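Local coordinates for Lin1840 protein (Listeria innocua serovar 6a, PDB 4ZOC), which probably hydrolyses terminal, non-reducing beta-D-glucosyl residues as a family 3 beta-glucosidase, with a role in beta-1,2-glucan metabolism, at residues F685-H690 with V695-L700. The protein carries 2 engineered substitutions. Sequence-based numbering, arbitrary orientation.
Sequences FSFYNH and VQEPGL
The Phe687 ring receives methyl CG2 of Val695 over one face, a CH-pi contact 4.0 Å from CG2 to the ring centroid, displaced toward the rim. At the ring's edge, near its plane, lie water 1 and Glu697 OE1, the latter 3.4 Å from CZ, where the C-H rim meets the anionic oxygen in a probably favourable contact. Ring and carboxylate planes stand 88° apart. A flat aromatic suits this place, giving a face to the methyl and an edge to the acid; chi1 of 72°, with CG between the backbone N and carbonyl carbon, turns it to both. The Phe685 ring and the Gln696 amide run side by side, pointing the same way, with NE2 3.4 Å from Phe685 CB. The extended glutamine chain lets OE1 accept from Gly621 N, while the Phe685 ring meets His701 edge-to-face.

The backbones are joined by Phe687 N donating to Val695 O (3.0 Å) and Val695 N to Phe687 O (2.9 Å), an antiparallel hydrogen-bonded pair. The chains come nearest at Ser686 and Gln696, where the short serine side chain fits; its CA-H approaches the same Val695 O, and OG bonds Ser682 O. Beyond the pair, water 1 takes the N-H of Glu697 and donates to Phe685 O (2.8 Å), spanning the gap as the chains part. Water 2 joins Asn689 ND2 to Glu697 OE2, which also hydrogen-bonds Ser652 OG; ND2 also binds Glu693 OE1, and Val695 CG1 packs against this amide.

The Glu697 side chain lies about 5 Å from the bound magnesium ion, and that of Phe687 about 4 Å from the side chain of the metal ligand Asp648. The arrangement is a short two-stranded beta-hairpin in the fibronectin type III-like domain, leading into strand 699-706 beside the metal site.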
loop_
_atom_site.group_PDB
_atom_site.type_symbol
_atom_site.label_atom_id
_atom_site.label_comp_id
_atom_site.label_asym_id
_atom_site.label_seq_id
_atom_site.Cartn_x
_atom_site.Cartn_y
_atom_site.Cartn_z
ATOM N N PHE A 685 -23.546 8.312 11.729
ATOM C CA PHE A 685 -23.865 6.894 11.693
ATOM C C PHE A 685 -23.906 6.290 10.281
ATOM O O PHE A 685 -24.123 5.098 10.128
ATOM C CB PHE A 685 -25.237 6.637 12.380
ATOM C CG PHE A 685 -25.249 6.887 13.855
ATOM C CD1 PHE A 685 -25.349 8.177 14.384
ATOM C CD2 PHE A 685 -25.238 5.834 14.728
ATOM C CE1 PHE A 685 -25.330 8.390 15.765
ATOM C CE2 PHE A 685 -25.171 6.027 16.099
ATOM C CZ PHE A 685 -25.274 7.299 16.638
ATOM N N SER A 686 -23.726 7.148 9.289
ATOM C CA SER A 686 -23.918 6.800 7.903
ATOM C C SER A 686 -22.599 6.474 7.247
ATOM O O SER A 686 -21.498 6.834 7.753
ATOM C CB SER A 686 -24.588 7.956 7.210
ATOM O OG SER A 686 -25.871 8.154 7.833
ATOM N N PHE A 687 -22.737 5.820 6.076
ATOM C CA PHE A 687 -21.615 5.389 5.274
ATOM C C PHE A 687 -22.004 5.106 3.843
ATOM O O PHE A 687 -23.167 5.014 3.539
ATOM C CB PHE A 687 -20.940 4.150 5.877
ATOM C CG PHE A 687 -21.736 2.899 5.739
ATOM C CD1 PHE A 687 -22.815 2.670 6.633
ATOM C CD2 PHE A 687 -21.518 2.027 4.744
ATOM C CE1 PHE A 687 -23.563 1.515 6.517
ATOM C CE2 PHE A 687 -22.276 0.881 4.626
ATOM C CZ PHE A 687 -23.325 0.671 5.524
ATOM N N TYR A 688 -20.984 4.962 2.955
ATOM C CA TYR A 688 -21.177 4.609 1.599
ATOM C C TYR A 688 -21.276 3.110 1.379
ATOM O O TYR A 688 -20.409 2.406 1.797
ATOM C CB TYR A 688 -20.039 5.171 0.744
ATOM C CG TYR A 688 -20.172 6.662 0.593
ATOM C CD1 TYR A 688 -20.979 7.199 -0.307
ATOM C CD2 TYR A 688 -19.501 7.528 1.465
ATOM C CE1 TYR A 688 -21.081 8.604 -0.417
ATOM C CE2 TYR A 688 -19.588 8.896 1.375
ATOM C CZ TYR A 688 -20.354 9.429 0.410
ATOM O OH TYR A 688 -20.403 10.780 0.374
ATOM N N ASN A 689 -22.347 2.641 0.753
ATOM C CA ASN A 689 -22.536 1.223 0.564
ATOM C C ASN A 689 -21.928 0.723 -0.749
ATOM O O ASN A 689 -21.266 1.501 -1.450
ATOM C CB ASN A 689 -23.992 0.869 0.745
ATOM C CG ASN A 689 -24.879 1.308 -0.400
ATOM O OD1 ASN A 689 -24.436 1.799 -1.421
ATOM N ND2 ASN A 689 -26.179 1.099 -0.207
ATOM N N HIS A 690 -22.144 -0.552 -1.106
ATOM C CA HIS A 690 -21.465 -1.096 -2.318
ATOM C C HIS A 690 -21.949 -0.384 -3.560
ATOM O O HIS A 690 -21.192 -0.317 -4.543
ATOM C CB HIS A 690 -21.654 -2.618 -2.450
ATOM C CG HIS A 690 -22.892 -2.987 -3.147
ATOM N ND1 HIS A 690 -24.141 -2.844 -2.564
ATOM C CD2 HIS A 690 -23.106 -3.385 -4.419
ATOM C CE1 HIS A 690 -25.072 -3.182 -3.440
ATOM N NE2 HIS A 690 -24.469 -3.519 -4.571
ATOM N N VAL A 695 -25.863 5.904 3.187
ATOM C CA VAL A 695 -26.943 5.221 3.874
ATOM C C VAL A 695 -26.782 5.208 5.332
ATOM O O VAL A 695 -25.683 5.335 5.888
ATOM C CB VAL A 695 -27.050 3.774 3.394
ATOM C CG1 VAL A 695 -27.351 3.771 1.925
ATOM C CG2 VAL A 695 -25.805 2.968 3.666
ATOM N N GLN A 696 -27.901 4.997 6.011
ATOM C CA GLN A 696 -27.874 4.622 7.409
ATOM C C GLN A 696 -28.671 3.325 7.562
ATOM O O GLN A 696 -29.809 3.213 7.115
ATOM C CB GLN A 696 -28.484 5.740 8.298
ATOM C CG GLN A 696 -28.306 5.453 9.771
ATOM C CD GLN A 696 -28.997 6.364 10.759
ATOM O OE1 GLN A 696 -29.815 7.263 10.410
ATOM N NE2 GLN A 696 -28.611 6.182 12.034
ATOM N N GLU A 697 -28.084 2.348 8.200
ATOM C CA GLU A 697 -28.665 1.026 8.337
ATOM C C GLU A 697 -28.984 0.867 9.837
ATOM O O GLU A 697 -28.180 1.268 10.716
ATOM C CB GLU A 697 -27.640 -0.069 7.920
ATOM C CG GLU A 697 -27.324 -0.049 6.457
ATOM C CD GLU A 697 -26.258 -1.032 6.023
ATOM O OE1 GLU A 697 -25.500 -1.567 6.856
ATOM O OE2 GLU A 697 -26.212 -1.254 4.811
ATOM N N PRO A 698 -30.174 0.271 10.146
ATOM C CA PRO A 698 -30.474 -0.063 11.527
ATOM C C PRO A 698 -29.452 -1.092 12.020
ATOM O O PRO A 698 -28.963 -1.953 11.202
ATOM C CB PRO A 698 -31.889 -0.615 11.505
ATOM C CG PRO A 698 -32.134 -0.976 10.085
ATOM C CD PRO A 698 -31.169 -0.224 9.184
ATOM N N GLY A 699 -29.141 -0.962 13.303
ATOM C CA GLY A 699 -28.304 -1.940 13.967
ATOM C C GLY A 699 -27.554 -1.316 15.134
ATOM O O GLY A 699 -27.821 -0.195 15.516
ATOM N N LEU A 700 -26.618 -2.112 15.672
ATOM C CA LEU A 700 -25.848 -1.833 16.811
ATOM C C LEU A 700 -24.648 -0.945 16.481
ATOM O O LEU A 700 -23.879 -1.253 15.528
ATOM C CB LEU A 700 -25.280 -3.140 17.380
ATOM C CG LEU A 700 -24.530 -2.997 18.751
ATOM C CD1 LEU A 700 -25.327 -2.393 19.925
ATOM C CD2 LEU A 700 -23.956 -4.371 19.181
HETATM O O HOH W 1 -25.407 2.749 9.380
HETATM O O HOH W 2 -26.988 -0.362 2.359
#